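Local coordinates for protein ATP-dependent DNA ligase (Mycobacterium tuberculosis, PDB 6NHX) that seals breaks in duplex DNA at the expense of ATP and, together with Ku, repairs double-strand breaks by non-homologous end joining, at residues Y35-E40 against A58-L63; G214-G219 against S302-E307. The protein carries 1 engineered substitution. One frame throughout, in Å; residues are numbered along the deposited sequence.

In the fold
From the N terminus, the chain first builds the nucleotidyltransferase domain, where contact 1 closes a short loop: strand 35-42 turns back through strand 45-50, and the residues after it return at 58-63 to pack on the first strand of the pair, 35-42. The chain then completes this domain and passes into the OB-fold domain. Contact 2 opens there at 214-219, at the end of strand 208-217, and closes only when the C-terminal tail, 302-307, comes back to it. The contacts follow in series, neither nesting nor crossing, with centres about 34 Å apart. Contact 1 ties a loop to the antiparallel sheet of the first domain, contact 2 the C-terminal tail to strand 208-217 of the OB domain.

Contact 1 (Y35-E40 against A58-L63); sequences YRLLVE and AEYPQL
Leu37 lays its CD1 methyl over one face of the Tyr60 ring, 4.2 Å from the ring centroid and only 6° off the normal, a CH-pi contact centred on the ring. Its other methyl, CD2, overhangs the rim, 4.1 Å from Tyr60 CE2. CD1 has a second neighbour: it meets Leu63 CD1 tip to tip at 3.7 Å, so the same methyl meets the ring face and, from a direction roughly at right angles to it, the end of Leu63. Tyr60 reaches the strand because its CG stands anti to the carbonyl carbon (chi1 -58°), carrying the ring across to Leu37 and its hydroxyl on to Tyr35. There the two tyrosine side chains cross at about a right angle, with Tyr60 OH 3.2 Å from Tyr35 CD2, an approach to ring carbon and no hydrogen bond. In the antiparallel sheet of the nucleotidyltransferase domain, strand 35-42 lies between 45-50 and 74-82, and the 58-63 loop packs on one face of this sheet, Tyr60 also touching Leu48 and Ala81 on the flanking strands. The turn within that loop is held by Leu63 N bonding to Tyr60 O at 3.2 Å. Phe106, on strand 105-114, touches both Leu37 and Leu63. Arg36 belongs to the ATP pocket; its guanidinium forms a salt bridge with Asp78, and its backbone N hydrogen-bonds to a MES molecule probably from the crystallisation liquor.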
ATOM      1  N   TYR A  35       1.108   4.321  -2.891  1.00 14.22           N
ATOM      2  CA  TYR A  35       1.825   3.885  -4.080  1.00 14.32           C
ATOM      3  C   TYR A  35       3.289   4.282  -3.932  1.00 17.72           C
ATOM      4  O   TYR A  35       3.596   5.432  -3.593  1.00 17.70           O
ATOM      5  CB  TYR A  35       1.260   4.517  -5.353  1.00 17.08           C
ATOM      6  CG  TYR A  35      -0.092   4.031  -5.806  1.00 21.32           C
ATOM      7  CD1 TYR A  35      -0.495   2.712  -5.634  1.00 38.65           C
ATOM      8  CD2 TYR A  35      -0.961   4.899  -6.431  1.00 26.89           C
ATOM      9  CE1 TYR A  35      -1.748   2.291  -6.068  1.00 38.50           C
ATOM     10  CE2 TYR A  35      -2.197   4.493  -6.866  1.00 31.53           C
ATOM     11  CZ  TYR A  35      -2.592   3.197  -6.684  1.00 32.56           C
ATOM     12  OH  TYR A  35      -3.841   2.838  -7.136  1.00 26.19           O
ATOM     13  N   ARG A  36       4.182   3.338  -4.201  1.00 15.60           N
ATOM     14  CA  ARG A  36       5.614   3.590  -4.105  1.00 14.17           C
ATOM     15  C   ARG A  36       6.069   4.499  -5.236  1.00 15.84           C
ATOM     16  O   ARG A  36       5.733   4.279  -6.403  1.00 19.69           O
ATOM     17  CB  ARG A  36       6.346   2.254  -4.205  1.00 14.43           C
ATOM     18  CG  ARG A  36       7.831   2.363  -3.943  1.00 14.71           C
ATOM     19  CD  ARG A  36       8.117   2.510  -2.464  1.00 14.27           C
ATOM     20  NE  ARG A  36       9.536   2.368  -2.161  1.00 14.92           N
ATOM     21  CZ  ARG A  36      10.147   1.210  -1.950  1.00 12.36           C
ATOM     22  NH1 ARG A  36       9.463   0.075  -1.996  1.00 14.04           N
ATOM     23  NH2 ARG A  36      11.443   1.187  -1.683  1.00 14.69           N
ATOM     24  N   LEU A  37       6.863   5.516  -4.897  1.00 15.42           N
ATOM     25  CA  LEU A  37       7.393   6.426  -5.902  1.00 15.40           C
ATOM     26  C   LEU A  37       8.867   6.689  -5.655  1.00 15.21           C
ATOM     27  O   LEU A  37       9.291   6.885  -4.514  1.00 15.29           O
ATOM     28  CB  LEU A  37       6.679   7.777  -5.888  1.00 17.68           C
ATOM     29  CG  LEU A  37       5.249   7.805  -6.423  1.00 21.84           C
ATOM     30  CD1 LEU A  37       4.723   9.227  -6.410  1.00 22.65           C
ATOM     31  CD2 LEU A  37       5.152   7.197  -7.822  1.00 20.08           C
ATOM     32  N   LEU A  38       9.637   6.706  -6.738  1.00 15.73           N
ATOM     33  CA  LEU A  38      10.962   7.312  -6.750  1.00 14.19           C
ATOM     34  C   LEU A  38      10.804   8.712  -7.325  1.00 17.65           C
ATOM     35  O   LEU A  38      10.129   8.898  -8.344  1.00 18.89           O
ATOM     36  CB  LEU A  38      11.949   6.488  -7.585  1.00 15.66           C
ATOM     37  CG  LEU A  38      12.213   5.070  -7.054  1.00 16.78           C
ATOM     38  CD1 LEU A  38      13.151   4.333  -7.989  1.00 20.70           C
ATOM     39  CD2 LEU A  38      12.788   5.091  -5.640  1.00 16.24           C
ATOM     40  N   VAL A  39      11.415   9.691  -6.668  1.00 15.94           N
ATOM     41  CA  VAL A  39      11.199  11.100  -6.983  1.00 16.65           C
ATOM     42  C   VAL A  39      12.546  11.744  -7.285  1.00 18.04           C
ATOM     43  O   VAL A  39      13.449  11.727  -6.439  1.00 16.62           O
ATOM     44  CB  VAL A  39      10.518  11.833  -5.822  1.00 15.78           C
ATOM     45  CG1 VAL A  39      10.406  13.343  -6.112  1.00 20.10           C
ATOM     46  CG2 VAL A  39       9.153  11.205  -5.515  1.00 16.79           C
ATOM     47  N   GLU A  40      12.678  12.317  -8.472  1.00 16.79           N
ATOM     48  CA  GLU A  40      13.854  13.090  -8.837  1.00 17.85           C
ATOM     49  C   GLU A  40      13.471  14.560  -8.820  1.00 20.46           C
ATOM     50  O   GLU A  40      12.573  14.971  -9.557  1.00 22.62           O
ATOM     51  CB  GLU A  40      14.329  12.702 -10.234  1.00 16.05           C
ATOM     52  CG  GLU A  40      15.543  13.469 -10.716  1.00 20.47           C
ATOM     53  CD  GLU A  40      15.750  13.260 -12.186  1.00 24.78           C
ATOM     54  OE1 GLU A  40      16.692  12.535 -12.547  1.00 22.03           O
ATOM     55  OE2 GLU A  40      14.952  13.802 -12.982  1.00 28.28           O
ATOM     56  N   ALA A  58       3.088  12.574 -14.990  1.00 36.62           N
ATOM     57  CA  ALA A  58       1.829  13.222 -15.333  1.00 40.57           C
ATOM     58  C   ALA A  58       0.671  12.745 -14.468  1.00 35.51           C
ATOM     59  O   ALA A  58      -0.357  13.426 -14.402  1.00 41.22           O
ATOM     60  CB  ALA A  58       1.509  13.024 -16.816  1.00 40.33           C
ATOM     61  N   GLU A  59       0.814  11.607 -13.793  1.00 30.35           N
ATOM     62  CA  GLU A  59      -0.271  11.096 -12.964  1.00 30.94           C
ATOM     63  C   GLU A  59      -0.380  11.798 -11.615  1.00 33.38           C
ATOM     64  O   GLU A  59      -1.380  11.603 -10.915  1.00 28.75           O
ATOM     65  CB  GLU A  59      -0.130   9.585 -12.757  1.00 33.20           C
ATOM     66  CG  GLU A  59      -0.183   8.764 -14.039  1.00 36.60           C
ATOM     67  CD  GLU A  59      -0.032   7.273 -13.788  1.00 46.18           C
ATOM     68  OE1 GLU A  59       0.313   6.888 -12.651  1.00 51.96           O
ATOM     69  OE2 GLU A  59      -0.256   6.482 -14.729  1.00 52.44           O
ATOM     70  N   TYR A  60       0.601  12.612 -11.232  1.00 30.24           N
ATOM     71  CA  TYR A  60       0.624  13.251  -9.916  1.00 32.09           C
ATOM     72  C   TYR A  60       0.938  14.733 -10.043  1.00 37.05           C
ATOM     73  O   TYR A  60       2.033  15.180  -9.678  1.00 40.12           O
ATOM     74  CB  TYR A  60       1.633  12.577  -8.987  1.00 28.02           C
ATOM     75  CG  TYR A  60       1.396  11.110  -8.753  1.00 26.49           C
ATOM     76  CD1 TYR A  60       0.655  10.680  -7.661  1.00 31.41           C
ATOM     77  CD2 TYR A  60       1.917  10.151  -9.616  1.00 24.92           C
ATOM     78  CE1 TYR A  60       0.441   9.338  -7.429  1.00 27.57           C
ATOM     79  CE2 TYR A  60       1.708   8.801  -9.389  1.00 24.01           C
ATOM     80  CZ  TYR A  60       0.963   8.405  -8.295  1.00 24.48           C
ATOM     81  OH  TYR A  60       0.746   7.068  -8.052  1.00 27.00           O
ATOM     82  N   PRO A  61      -0.013  15.532 -10.539  1.00 36.06           N
ATOM     83  CA  PRO A  61       0.190  16.989 -10.541  1.00 39.98           C
ATOM     84  C   PRO A  61       0.251  17.589  -9.149  1.00 38.89           C
ATOM     85  O   PRO A  61       0.828  18.671  -8.986  1.00 46.45           O
ATOM     86  CB  PRO A  61      -1.024  17.511 -11.321  1.00 38.43           C
ATOM     87  CG  PRO A  61      -2.073  16.473 -11.084  1.00 34.72           C
ATOM     88  CD  PRO A  61      -1.335  15.162 -11.077  1.00 31.60           C
ATOM     89  N   GLN A  62      -0.328  16.921  -8.146  1.00 39.99           N
ATOM     90  CA  GLN A  62      -0.219  17.393  -6.770  1.00 44.04           C
ATOM     91  C   GLN A  62       1.234  17.502  -6.332  1.00 44.24           C
ATOM     92  O   GLN A  62       1.574  18.366  -5.515  1.00 54.27           O
ATOM     93  CB  GLN A  62      -0.955  16.437  -5.830  1.00 45.36           C
ATOM     94  CG  GLN A  62      -2.458  16.347  -6.038  1.00 50.05           C
ATOM     95  CD  GLN A  62      -2.848  15.197  -6.944  1.00 53.10           C
ATOM     96  OE1 GLN A  62      -2.000  14.604  -7.618  1.00 46.36           O
ATOM     97  NE2 GLN A  62      -4.136  14.869  -6.961  1.00 55.20           N
ATOM     98  N   LEU A  63       2.101  16.644  -6.861  1.00 36.52           N
ATOM     99  CA  LEU A  63       3.486  16.559  -6.426  1.00 33.41           C
ATOM    100  C   LEU A  63       4.423  17.433  -7.244  1.00 36.45           C
ATOM    101  O   LEU A  63       5.644  17.316  -7.094  1.00 32.26           O
ATOM    102  CB  LEU A  63       3.957  15.102  -6.460  1.00 29.94           C
ATOM    103  CG  LEU A  63       3.121  14.120  -5.635  1.00 30.60           C
ATOM    104  CD1 LEU A  63       3.783  12.757  -5.631  1.00 26.61           C
ATOM    105  CD2 LEU A  63       2.930  14.634  -4.217  1.00 26.21           C
TER

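Contact 2 (G214-G219 against S302-E307); sequences GIPGPG and SEVVRE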
ATOM      1  N   GLY A 214     -14.959 -14.392  -2.435  1.00 13.34           N
ATOM      2  CA  GLY A 214     -14.779 -15.830  -2.511  1.00 15.78           C
ATOM      3  C   GLY A 214     -13.337 -16.251  -2.744  1.00 18.52           C
ATOM      4  O   GLY A 214     -12.501 -15.455  -3.204  1.00 14.70           O
ATOM      5  N   ILE A 215     -13.070 -17.506  -2.429  1.00 15.22           N
ATOM      6  CA  ILE A 215     -11.789 -18.148  -2.730  1.00 15.14           C
ATOM      7  C   ILE A 215     -12.041 -19.140  -3.863  1.00 16.50           C
ATOM      8  O   ILE A 215     -12.924 -19.991  -3.732  1.00 16.61           O
ATOM      9  CB  ILE A 215     -11.226 -18.886  -1.500  1.00 16.95           C
ATOM     10  CG1 ILE A 215     -11.051 -17.935  -0.315  1.00 17.98           C
ATOM     11  CG2 ILE A 215      -9.912 -19.583  -1.841  1.00 21.06           C
ATOM     12  CD1 ILE A 215     -10.030 -16.834  -0.524  1.00 17.05           C
ATOM     13  N   PRO A 216     -11.297 -19.075  -4.966  1.00 16.88           N
ATOM     14  CA  PRO A 216     -11.547 -20.020  -6.067  1.00 18.44           C
ATOM     15  C   PRO A 216     -11.323 -21.462  -5.637  1.00 21.27           C
ATOM     16  O   PRO A 216     -10.334 -21.792  -4.973  1.00 23.07           O
ATOM     17  CB  PRO A 216     -10.536 -19.591  -7.138  1.00 19.47           C
ATOM     18  CG  PRO A 216     -10.254 -18.165  -6.819  1.00 17.25           C
ATOM     19  CD  PRO A 216     -10.275 -18.083  -5.323  1.00 18.21           C
ATOM     20  N   GLY A 217     -12.257 -22.323  -6.015  1.00 19.53           N
ATOM     21  CA  GLY A 217     -12.107 -23.737  -5.772  1.00 23.09           C
ATOM     22  C   GLY A 217     -12.646 -24.537  -6.933  1.00 28.96           C
ATOM     23  O   GLY A 217     -13.074 -23.982  -7.951  1.00 24.93           O
ATOM     24  N   PRO A 218     -12.626 -25.862  -6.816  1.00 32.98           N
ATOM     25  CA  PRO A 218     -13.363 -26.675  -7.786  1.00 35.97           C
ATOM     26  C   PRO A 218     -14.842 -26.338  -7.677  1.00 27.76           C
ATOM     27  O   PRO A 218     -15.400 -26.275  -6.581  1.00 43.19           O
ATOM     28  CB  PRO A 218     -13.073 -28.114  -7.340  1.00 33.97           C
ATOM     29  CG  PRO A 218     -11.870 -28.025  -6.449  1.00 36.59           C
ATOM     30  CD  PRO A 218     -11.945 -26.679  -5.799  1.00 30.03           C
ATOM     31  N   GLY A 219     -15.467 -26.077  -8.810  1.00 36.78           N
ATOM     32  CA  GLY A 219     -16.873 -25.756  -8.799  1.00 27.46           C
ATOM     33  C   GLY A 219     -17.204 -24.298  -8.573  1.00 27.30           C
ATOM     34  O   GLY A 219     -18.389 -23.948  -8.604  1.00 25.78           O
ATOM     35  N   SER A 302      -6.416 -16.921 -10.433  1.00 21.10           N
ATOM     36  CA  SER A 302      -5.833 -18.260 -10.384  1.00 27.91           C
ATOM     37  C   SER A 302      -4.745 -18.390  -9.324  1.00 32.65           C
ATOM     38  O   SER A 302      -4.403 -19.514  -8.943  1.00 40.32           O
ATOM     39  CB  SER A 302      -5.304 -18.685 -11.761  1.00 23.31           C
ATOM     40  OG  SER A 302      -4.268 -17.835 -12.215  1.00 27.72           O
ATOM     41  N   GLU A 303      -4.203 -17.276  -8.839  1.00 25.08           N
ATOM     42  CA  GLU A 303      -3.157 -17.285  -7.824  1.00 24.70           C
ATOM     43  C   GLU A 303      -3.698 -17.137  -6.406  1.00 23.28           C
ATOM     44  O   GLU A 303      -2.914 -17.183  -5.452  1.00 26.17           O
ATOM     45  CB  GLU A 303      -2.132 -16.178  -8.112  1.00 34.30           C
ATOM     46  CG  GLU A 303      -1.385 -16.355  -9.435  1.00 44.16           C
ATOM     47  CD  GLU A 303      -0.645 -15.102  -9.882  1.00 54.05           C
ATOM     48  OE1 GLU A 303      -0.898 -14.011  -9.324  1.00 57.68           O
ATOM     49  OE2 GLU A 303       0.190 -15.214 -10.805  1.00 59.18           O
ATOM     50  N   VAL A 304      -5.009 -16.956  -6.248  1.00 19.67           N
ATOM     51  CA  VAL A 304      -5.612 -16.724  -4.938  1.00 19.43           C
ATOM     52  C   VAL A 304      -5.794 -18.059  -4.227  1.00 21.07           C
ATOM     53  O   VAL A 304      -6.516 -18.939  -4.709  1.00 22.67           O
ATOM     54  CB  VAL A 304      -6.957 -15.988  -5.073  1.00 17.87           C
ATOM     55  CG1 VAL A 304      -7.664 -15.914  -3.729  1.00 17.71           C
ATOM     56  CG2 VAL A 304      -6.753 -14.600  -5.648  1.00 19.37           C
ATOM     57  N   VAL A 305      -5.162 -18.203  -3.065  1.00 18.82           N
ATOM     58  CA  VAL A 305      -5.286 -19.416  -2.263  1.00 20.18           C
ATOM     59  C   VAL A 305      -5.449 -19.016  -0.803  1.00 21.33           C
ATOM     60  O   VAL A 305      -4.974 -17.960  -0.373  1.00 20.89           O
ATOM     61  CB  VAL A 305      -4.064 -20.346  -2.431  1.00 28.77           C
ATOM     62  CG1 VAL A 305      -3.938 -20.815  -3.870  1.00 28.96           C
ATOM     63  CG2 VAL A 305      -2.803 -19.638  -1.986  1.00 23.73           C
ATOM     64  N   ARG A 306      -6.122 -19.873  -0.034  1.00 28.76           N
ATOM     65  CA  ARG A 306      -6.314 -19.601   1.385  1.00 32.84           C
ATOM     66  C   ARG A 306      -4.971 -19.585   2.103  1.00 43.12           C
ATOM     67  O   ARG A 306      -4.253 -20.589   2.124  1.00 37.97           O
ATOM     68  CB  ARG A 306      -7.244 -20.639   2.006  1.00 32.01           C
ATOM     69  CG  ARG A 306      -8.706 -20.359   1.760  1.00 41.39           C
ATOM     70  CD  ARG A 306      -9.597 -21.116   2.731  1.00 48.74           C
ATOM     71  NE  ARG A 306      -9.058 -21.144   4.089  1.00 54.11           N
ATOM     72  CZ  ARG A 306      -9.767 -21.469   5.168  1.00 55.27           C
ATOM     73  NH1 ARG A 306     -11.050 -21.792   5.052  1.00 47.60           N
ATOM     74  NH2 ARG A 306      -9.197 -21.473   6.365  1.00 55.42           N
ATOM     75  N   GLU A 307      -4.637 -18.439   2.689  1.00 49.56           N
ATOM     76  CA  GLU A 307      -3.338 -18.236   3.319  1.00 58.49           C
ATOM     77  C   GLU A 307      -3.411 -18.469   4.829  1.00 73.07           C
ATOM     78  O   GLU A 307      -2.390 -18.641   5.496  1.00 77.99           O
ATOM     79  CB  GLU A 307      -2.826 -16.824   3.020  1.00 57.60           C
ATOM     80  CG  GLU A 307      -2.937 -16.415   1.550  1.00 61.07           C
ATOM     81  CD  GLU A 307      -3.015 -14.907   1.358  1.00 65.57           C
ATOM     82  OE1 GLU A 307      -2.379 -14.171   2.144  1.00 68.58           O
ATOM     83  OE2 GLU A 307      -3.716 -14.455   0.424  1.00 55.48           O
ATOM     84  OXT GLU A 307      -4.494 -18.492   5.420  1.00 76.08           O
TER
HETATM   85  O   HOH W   1      -7.755 -21.377  -4.139  1.00 24.70           O
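This is a partly buried apolar contact at the margin of the OB-fold domain, where the last residues of the chain pack against the end of strand 208-217. Val304 is its centre: its CG1 methyl touches Pro216 CD at 3.8 Å and Ile215 CD1 at 4.1 Å, fitting against both residues at once. With chi1 at 172° CG1 stands anti to the backbone N, and this is the branch directed at Pro216 and Ile215. The side chains of Pro216 and Val304 cross at about a right angle. Further along the tail, the aliphatic part of Arg306 lies across Ile215, with CG 3.9 Å from Ile215 CG2, while the arginine side chain bends at chi3 (40°) and its guanidinium makes a cation-pi contact with Trp281. In the OB domain's curled antiparallel sheet, strand 208-217 pairs with 190-201, whose Val195 touches both Pro216 and Val304, so the tail lies against two adjoining strands. No direct hydrogen bond joins 214-219 to 302-307; instead one water bridges them, donating to Pro216 O at 2.7 Å and to Val304 O at 2.8 Å. Gln192, on strand 190-201, holds the tail beyond this point through bonds to Val305 O and Glu307 N.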